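Local coordinates for glucocorticoid modulatory element-binding protein 1 (Homo sapiens, PDB 1OQJ) that binds glucocorticoid modulatory elements in DNA through its SAND domain, raising sensitivity to low glucocorticoid levels, and serves as an auxiliary factor for parvovirus replication, at residues L22-G30 with F82-C93. Numbering follows the deposited sequence.
Sequences LWKKFVCPG and FYQHDKVCSNTC. With ZN (zinc ion), chain C.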
ATOM      1  N   LEU A  22      -7.123  -0.079  -1.827  1.00  7.31           N
ATOM      2  CA  LEU A  22      -7.939  -0.377  -3.007  1.00  7.93           C
ATOM      3  C   LEU A  22      -6.945  -1.006  -3.978  1.00  8.46           C
ATOM      4  O   LEU A  22      -6.128  -0.312  -4.589  1.00  8.87           O
ATOM      5  CB  LEU A  22      -8.546   0.905  -3.582  1.00 10.04           C
ATOM      6  CG  LEU A  22      -9.383   1.714  -2.588  1.00 10.30           C
ATOM      7  CD1 LEU A  22     -10.047   2.867  -3.321  1.00 12.60           C
ATOM      8  CD2 LEU A  22     -10.435   0.825  -1.928  1.00 12.65           C
ATOM      9  N   TRP A  23      -7.023  -2.326  -4.123  1.00  8.60           N
ATOM     10  CA  TRP A  23      -6.066  -3.057  -4.945  1.00  7.77           C
ATOM     11  C   TRP A  23      -5.840  -2.637  -6.388  1.00  7.28           C
ATOM     12  O   TRP A  23      -4.692  -2.529  -6.819  1.00  6.62           O
ATOM     13  CB  TRP A  23      -6.369  -4.555  -4.902  1.00  8.95           C
ATOM     14  CG  TRP A  23      -5.325  -5.364  -5.621  1.00  9.03           C
ATOM     15  CD1 TRP A  23      -4.000  -5.461  -5.307  1.00 10.36           C
ATOM     16  CD2 TRP A  23      -5.516  -6.142  -6.809  1.00 10.42           C
ATOM     17  NE1 TRP A  23      -3.352  -6.252  -6.232  1.00 11.00           N
ATOM     18  CE2 TRP A  23      -4.261  -6.682  -7.163  1.00 11.06           C
ATOM     19  CE3 TRP A  23      -6.629  -6.435  -7.610  1.00 10.40           C
ATOM     20  CZ2 TRP A  23      -4.089  -7.499  -8.285  1.00 12.44           C
ATOM     21  CZ3 TRP A  23      -6.456  -7.251  -8.727  1.00 10.88           C
ATOM     22  CH2 TRP A  23      -5.194  -7.771  -9.052  1.00 11.69           C
ATOM     23  N   LYS A  24      -6.902  -2.413  -7.151  1.00  7.73           N
ATOM     24  CA  LYS A  24      -6.692  -2.020  -8.537  1.00  7.78           C
ATOM     25  C   LYS A  24      -6.090  -0.623  -8.669  1.00  7.73           C
ATOM     26  O   LYS A  24      -5.498  -0.305  -9.697  1.00  8.65           O
ATOM     27  CB  LYS A  24      -7.989  -2.148  -9.340  1.00  8.27           C
ATOM     28  CG  LYS A  24      -8.403  -3.612  -9.515  1.00  9.47           C
ATOM     29  CD  LYS A  24      -9.522  -3.791 -10.518  1.00 11.88           C
ATOM     30  CE  LYS A  24      -9.930  -5.253 -10.590  1.00 14.96           C
ATOM     31  NZ  LYS A  24     -11.094  -5.471 -11.494  1.00 17.27           N
ATOM     32  N   LYS A  25      -6.219   0.198  -7.627  1.00  8.52           N
ATOM     33  CA  LYS A  25      -5.641   1.545  -7.641  1.00  8.41           C
ATOM     34  C   LYS A  25      -4.178   1.502  -7.180  1.00  7.93           C
ATOM     35  O   LYS A  25      -3.451   2.490  -7.291  1.00  8.05           O
ATOM     36  CB  LYS A  25      -6.425   2.486  -6.718  1.00  9.29           C
ATOM     37  CG  LYS A  25      -7.667   3.113  -7.335  1.00 13.54           C
ATOM     38  CD  LYS A  25      -8.688   2.089  -7.767  1.00 15.25           C
ATOM     39  CE  LYS A  25      -9.924   2.784  -8.323  1.00 16.45           C
ATOM     40  NZ  LYS A  25     -10.976   1.808  -8.714  1.00 15.38           N
ATOM     41  N   PHE A  26      -3.765   0.347  -6.664  1.00  8.41           N
ATOM     42  CA  PHE A  26      -2.407   0.120  -6.160  1.00  7.30           C
ATOM     43  C   PHE A  26      -1.477  -0.133  -7.352  1.00  7.60           C
ATOM     44  O   PHE A  26      -1.114  -1.270  -7.647  1.00  8.13           O
ATOM     45  CB  PHE A  26      -2.457  -1.091  -5.222  1.00  6.58           C
ATOM     46  CG  PHE A  26      -1.165  -1.393  -4.511  1.00  8.58           C
ATOM     47  CD1 PHE A  26      -0.465  -0.395  -3.839  1.00  9.28           C
ATOM     48  CD2 PHE A  26      -0.698  -2.703  -4.438  1.00  7.85           C
ATOM     49  CE1 PHE A  26       0.679  -0.696  -3.097  1.00 10.67           C
ATOM     50  CE2 PHE A  26       0.447  -3.019  -3.698  1.00 10.49           C
ATOM     51  CZ  PHE A  26       1.133  -2.010  -3.027  1.00  9.39           C
ATOM     52  N   VAL A  27      -1.092   0.950  -8.020  1.00  7.58           N
ATOM     53  CA  VAL A  27      -0.255   0.894  -9.215  1.00  9.07           C
ATOM     54  C   VAL A  27       1.202   1.258  -8.943  1.00  8.21           C
ATOM     55  O   VAL A  27       1.485   2.186  -8.187  1.00  9.32           O
ATOM     56  CB  VAL A  27      -0.834   1.845 -10.294  1.00  9.94           C
ATOM     57  CG1 VAL A  27       0.017   1.815 -11.549  1.00 11.25           C
ATOM     58  CG2 VAL A  27      -2.269   1.440 -10.612  1.00 11.13           C
ATOM     59  N   CYS A  28       2.124   0.526  -9.561  1.00  7.63           N
ATOM     60  CA  CYS A  28       3.548   0.793  -9.372  1.00  8.90           C
ATOM     61  C   CYS A  28       3.857   2.250  -9.708  1.00  9.18           C
ATOM     62  O   CYS A  28       3.349   2.780 -10.696  1.00 10.06           O
ATOM     63  CB  CYS A  28       4.369  -0.123 -10.272  1.00  8.16           C
ATOM     64  SG  CYS A  28       6.146   0.181 -10.196  1.00  9.09           S
ATOM     65  N   PRO A  29       4.745   2.901  -8.929  1.00  9.85           N
ATOM     66  CA  PRO A  29       5.491   2.404  -7.766  1.00 10.21           C
ATOM     67  C   PRO A  29       4.773   2.556  -6.424  1.00 10.04           C
ATOM     68  O   PRO A  29       5.394   2.445  -5.361  1.00 10.23           O
ATOM     69  CB  PRO A  29       6.772   3.222  -7.824  1.00 10.56           C
ATOM     70  CG  PRO A  29       6.252   4.559  -8.226  1.00 11.21           C
ATOM     71  CD  PRO A  29       5.231   4.240  -9.313  1.00 10.48           C
ATOM     72  N   GLY A  30       3.475   2.834  -6.488  1.00  9.46           N
ATOM     73  CA  GLY A  30       2.647   2.963  -5.303  1.00 11.16           C
ATOM     74  C   GLY A  30       2.852   4.076  -4.291  1.00 10.21           C
ATOM     75  O   GLY A  30       1.872   4.619  -3.779  1.00  9.99           O
ATOM     76  N   PHE A  82       1.444  -4.888  -7.105  1.00  7.50           N
ATOM     77  CA  PHE A  82       0.789  -3.798  -7.823  1.00  7.53           C
ATOM     78  C   PHE A  82      -0.121  -4.342  -8.923  1.00  8.14           C
ATOM     79  O   PHE A  82       0.209  -5.335  -9.580  1.00  7.95           O
ATOM     80  CB  PHE A  82       1.829  -2.893  -8.474  1.00  8.26           C
ATOM     81  CG  PHE A  82       2.742  -2.213  -7.503  1.00  8.19           C
ATOM     82  CD1 PHE A  82       4.119  -2.409  -7.576  1.00  8.14           C
ATOM     83  CD2 PHE A  82       2.237  -1.335  -6.551  1.00  8.97           C
ATOM     84  CE1 PHE A  82       4.989  -1.731  -6.715  1.00  8.14           C
ATOM     85  CE2 PHE A  82       3.096  -0.652  -5.685  1.00  9.20           C
ATOM     86  CZ  PHE A  82       4.472  -0.848  -5.769  1.00  8.43           C
ATOM     87  N   TYR A  83      -1.254  -3.681  -9.141  1.00  8.15           N
ATOM     88  CA  TYR A  83      -2.185  -4.102 -10.185  1.00  7.72           C
ATOM     89  C   TYR A  83      -1.512  -4.012 -11.555  1.00  8.04           C
ATOM     90  O   TYR A  83      -0.967  -2.967 -11.924  1.00  8.37           O
ATOM     91  CB  TYR A  83      -3.433  -3.212 -10.153  1.00  8.99           C
ATOM     92  CG  TYR A  83      -4.507  -3.607 -11.138  1.00  8.93           C
ATOM     93  CD1 TYR A  83      -4.979  -4.913 -11.195  1.00  8.40           C
ATOM     94  CD2 TYR A  83      -5.062  -2.668 -12.002  1.00  9.63           C
ATOM     95  CE1 TYR A  83      -5.978  -5.276 -12.089  1.00 10.49           C
ATOM     96  CE2 TYR A  83      -6.067  -3.021 -12.902  1.00  9.67           C
ATOM     97  CZ  TYR A  83      -6.517  -4.327 -12.939  1.00 10.85           C
ATOM     98  OH  TYR A  83      -7.495  -4.703 -13.836  1.00 12.91           O
ATOM     99  N   GLN A  84      -1.554  -5.114 -12.301  1.00  9.07           N
ATOM    100  CA  GLN A  84      -0.953  -5.194 -13.635  1.00  8.88           C
ATOM    101  C   GLN A  84       0.545  -4.913 -13.624  1.00  9.20           C
ATOM    102  O   GLN A  84       1.085  -4.376 -14.589  1.00  9.34           O
ATOM    103  CB  GLN A  84      -1.629  -4.202 -14.591  1.00 10.70           C
ATOM    104  CG  GLN A  84      -3.122  -4.394 -14.750  1.00 12.00           C
ATOM    105  CD  GLN A  84      -3.697  -3.502 -15.833  1.00 12.35           C
ATOM    106  OE1 GLN A  84      -3.728  -2.277 -15.698  1.00 16.04           O
ATOM    107  NE2 GLN A  84      -4.147  -4.112 -16.920  1.00 13.81           N
ATOM    108  N   HIS A  85       1.227  -5.298 -12.551  1.00  9.22           N
ATOM    109  CA  HIS A  85       2.655  -5.020 -12.449  1.00  9.53           C
ATOM    110  C   HIS A  85       3.511  -5.580 -13.578  1.00 11.54           C
ATOM    111  O   HIS A  85       4.557  -5.014 -13.898  1.00 12.17           O
ATOM    112  CB  HIS A  85       3.205  -5.514 -11.110  1.00  9.43           C
ATOM    113  CG  HIS A  85       4.441  -4.793 -10.672  1.00  9.66           C
ATOM    114  ND1 HIS A  85       5.226  -5.221  -9.626  1.00 10.40           N
ATOM    115  CD2 HIS A  85       5.009  -3.653 -11.130  1.00  9.25           C
ATOM    116  CE1 HIS A  85       6.227  -4.373  -9.456  1.00  9.46           C
ATOM    117  NE2 HIS A  85       6.117  -3.414 -10.355  1.00 10.63           N
ATOM    118  N   ASP A  86       3.079  -6.679 -14.183  1.00 12.18           N
ATOM    119  CA  ASP A  86       3.862  -7.259 -15.264  1.00 14.59           C
ATOM    120  C   ASP A  86       3.881  -6.373 -16.510  1.00 14.48           C
ATOM    121  O   ASP A  86       4.718  -6.563 -17.390  1.00 16.09           O
ATOM    122  CB  ASP A  86       3.341  -8.653 -15.626  1.00 17.15           C
ATOM    123  CG  ASP A  86       1.893  -8.641 -16.067  1.00 20.67           C
ATOM    124  OD1 ASP A  86       1.430  -9.673 -16.595  1.00 24.97           O
ATOM    125  OD2 ASP A  86       1.215  -7.610 -15.884  1.00 23.06           O
ATOM    126  N   LYS A  87       2.978  -5.398 -16.582  1.00 13.88           N
ATOM    127  CA  LYS A  87       2.916  -4.508 -17.743  1.00 14.33           C
ATOM    128  C   LYS A  87       3.038  -3.028 -17.392  1.00 13.90           C
ATOM    129  O   LYS A  87       3.427  -2.210 -18.226  1.00 13.98           O
ATOM    130  CB  LYS A  87       1.606  -4.735 -18.504  1.00 16.56           C
ATOM    131  CG  LYS A  87       1.424  -6.159 -19.000  1.00 20.85           C
ATOM    132  CD  LYS A  87       0.061  -6.363 -19.636  1.00 24.17           C
ATOM    133  CE  LYS A  87      -0.120  -7.810 -20.072  1.00 27.53           C
ATOM    134  NZ  LYS A  87      -1.470  -8.061 -20.649  1.00 31.13           N
ATOM    135  N   VAL A  88       2.704  -2.692 -16.151  1.00 11.27           N
ATOM    136  CA  VAL A  88       2.753  -1.312 -15.686  1.00 11.69           C
ATOM    137  C   VAL A  88       3.773  -1.202 -14.558  1.00 11.24           C
ATOM    138  O   VAL A  88       3.528  -1.655 -13.440  1.00 10.07           O
ATOM    139  CB  VAL A  88       1.361  -0.870 -15.187  1.00 11.43           C
ATOM    140  CG1 VAL A  88       1.418   0.553 -14.661  1.00 12.11           C
ATOM    141  CG2 VAL A  88       0.351  -0.984 -16.323  1.00 12.24           C
ATOM    142  N   CYS A  89       4.917  -0.594 -14.862  1.00 11.66           N
ATOM    143  CA  CYS A  89       5.996  -0.455 -13.889  1.00 12.24           C
ATOM    144  C   CYS A  89       6.833   0.794 -14.159  1.00 13.31           C
ATOM    145  O   CYS A  89       7.025   1.187 -15.311  1.00 14.84           O
ATOM    146  CB  CYS A  89       6.883  -1.706 -13.947  1.00 11.55           C
ATOM    147  SG  CYS A  89       8.254  -1.770 -12.765  1.00 13.21           S
ATOM    148  N   SER A  90       7.329   1.418 -13.094  1.00 12.16           N
ATOM    149  CA  SER A  90       8.143   2.623 -13.226  1.00 13.61           C
ATOM    150  C   SER A  90       9.630   2.302 -13.173  1.00 14.50           C
ATOM    151  O   SER A  90      10.465   3.164 -13.447  1.00 15.39           O
ATOM    152  CB  SER A  90       7.831   3.596 -12.098  1.00 13.26           C
ATOM    153  OG  SER A  90       8.263   3.050 -10.862  1.00 14.31           O
ATOM    154  N   ASN A  91       9.952   1.070 -12.795  1.00 15.49           N
ATOM    155  CA  ASN A  91      11.337   0.630 -12.689  1.00 16.75           C
ATOM    156  C   ASN A  91      12.034   1.297 -11.505  1.00 16.88           C
ATOM    157  O   ASN A  91      13.263   1.340 -11.449  1.00 19.02           O
ATOM    158  CB  ASN A  91      12.093   0.948 -13.982  1.00 20.47           C
ATOM    159  CG  ASN A  91      11.426   0.357 -15.206  1.00 23.42           C
ATOM    160  OD1 ASN A  91      11.290  -0.859 -15.327  1.00 26.08           O
ATOM    161  ND2 ASN A  91      11.002   1.221 -16.126  1.00 25.36           N
ATOM    162  N   THR A  92      11.249   1.822 -10.568  1.00 16.10           N
ATOM    163  CA  THR A  92      11.800   2.471  -9.380  1.00 16.23           C
ATOM    164  C   THR A  92      11.178   1.866  -8.129  1.00 16.67           C
ATOM    165  O   THR A  92      11.431   2.320  -7.015  1.00 16.71           O
ATOM    166  CB  THR A  92      11.515   3.989  -9.365  1.00 16.36           C
ATOM    167  OG1 THR A  92      10.104   4.213  -9.252  1.00 15.42           O
ATOM    168  CG2 THR A  92      12.031   4.642 -10.637  1.00 16.11           C
ATOM    169  N   CYS A  93      10.369   0.831  -8.322  1.00 16.96           N
ATOM    170  CA  CYS A  93       9.692   0.170  -7.216  1.00 19.38           C
ATOM    171  C   CYS A  93      10.644  -0.638  -6.348  1.00 21.91           C
ATOM    172  O   CYS A  93      10.311  -0.990  -5.216  1.00 23.30           O
ATOM    173  CB  CYS A  93       8.577  -0.730  -7.755  1.00 18.47           C
ATOM    174  SG  CYS A  93       9.104  -1.905  -9.021  1.00 15.19           S
TER
HETATM  175 ZN    ZN C 183       7.338  -1.724 -10.579  1.00 11.76          ZN
HETATM  176  O   HOH W   1       1.458  -1.561 -11.535  1.00  9.12           O
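C28 joins H85, C89 and C93 on one zinc ion, so the 22-30 segment supplies one ligand and the 82-93 segment three. With SG anti to the backbone N (chi1 177°), C28 reaches the zinc at 2.3 Å. The same sulfur accepts a nearly straight hydrogen bond from S90 N (3.4 Å), which probably tempers the thiolate charge. H85 binds zinc through NE2 at 2.1 Å; its ND1 is hydrogen-bonded to D81 OD2, which together with the metal bond should fix the turn of the imidazole. F82 packs against both C28 and H85: C28 CA sits over the centre of its ring, 3.6 Å from the centroid, while F82 CD1 lies over the centre of the H85 ring. P29, after a cis peptide, brings CB to 3.4 Å from S90 OG. A water bridges C28 N to the carbonyls of Y83 and V88. Y83 N donates to F26 O at 2.8 Å. The Y83 ring turns its edge to the face of W23, planes at 70°, and takes K24 CG over one of its own faces. F26 meets F82 obliquely, and both rings touch W60 of helix 60-63 and M75 of helix 71-76; the 22-30 segment links strands 17-22 and 36-38.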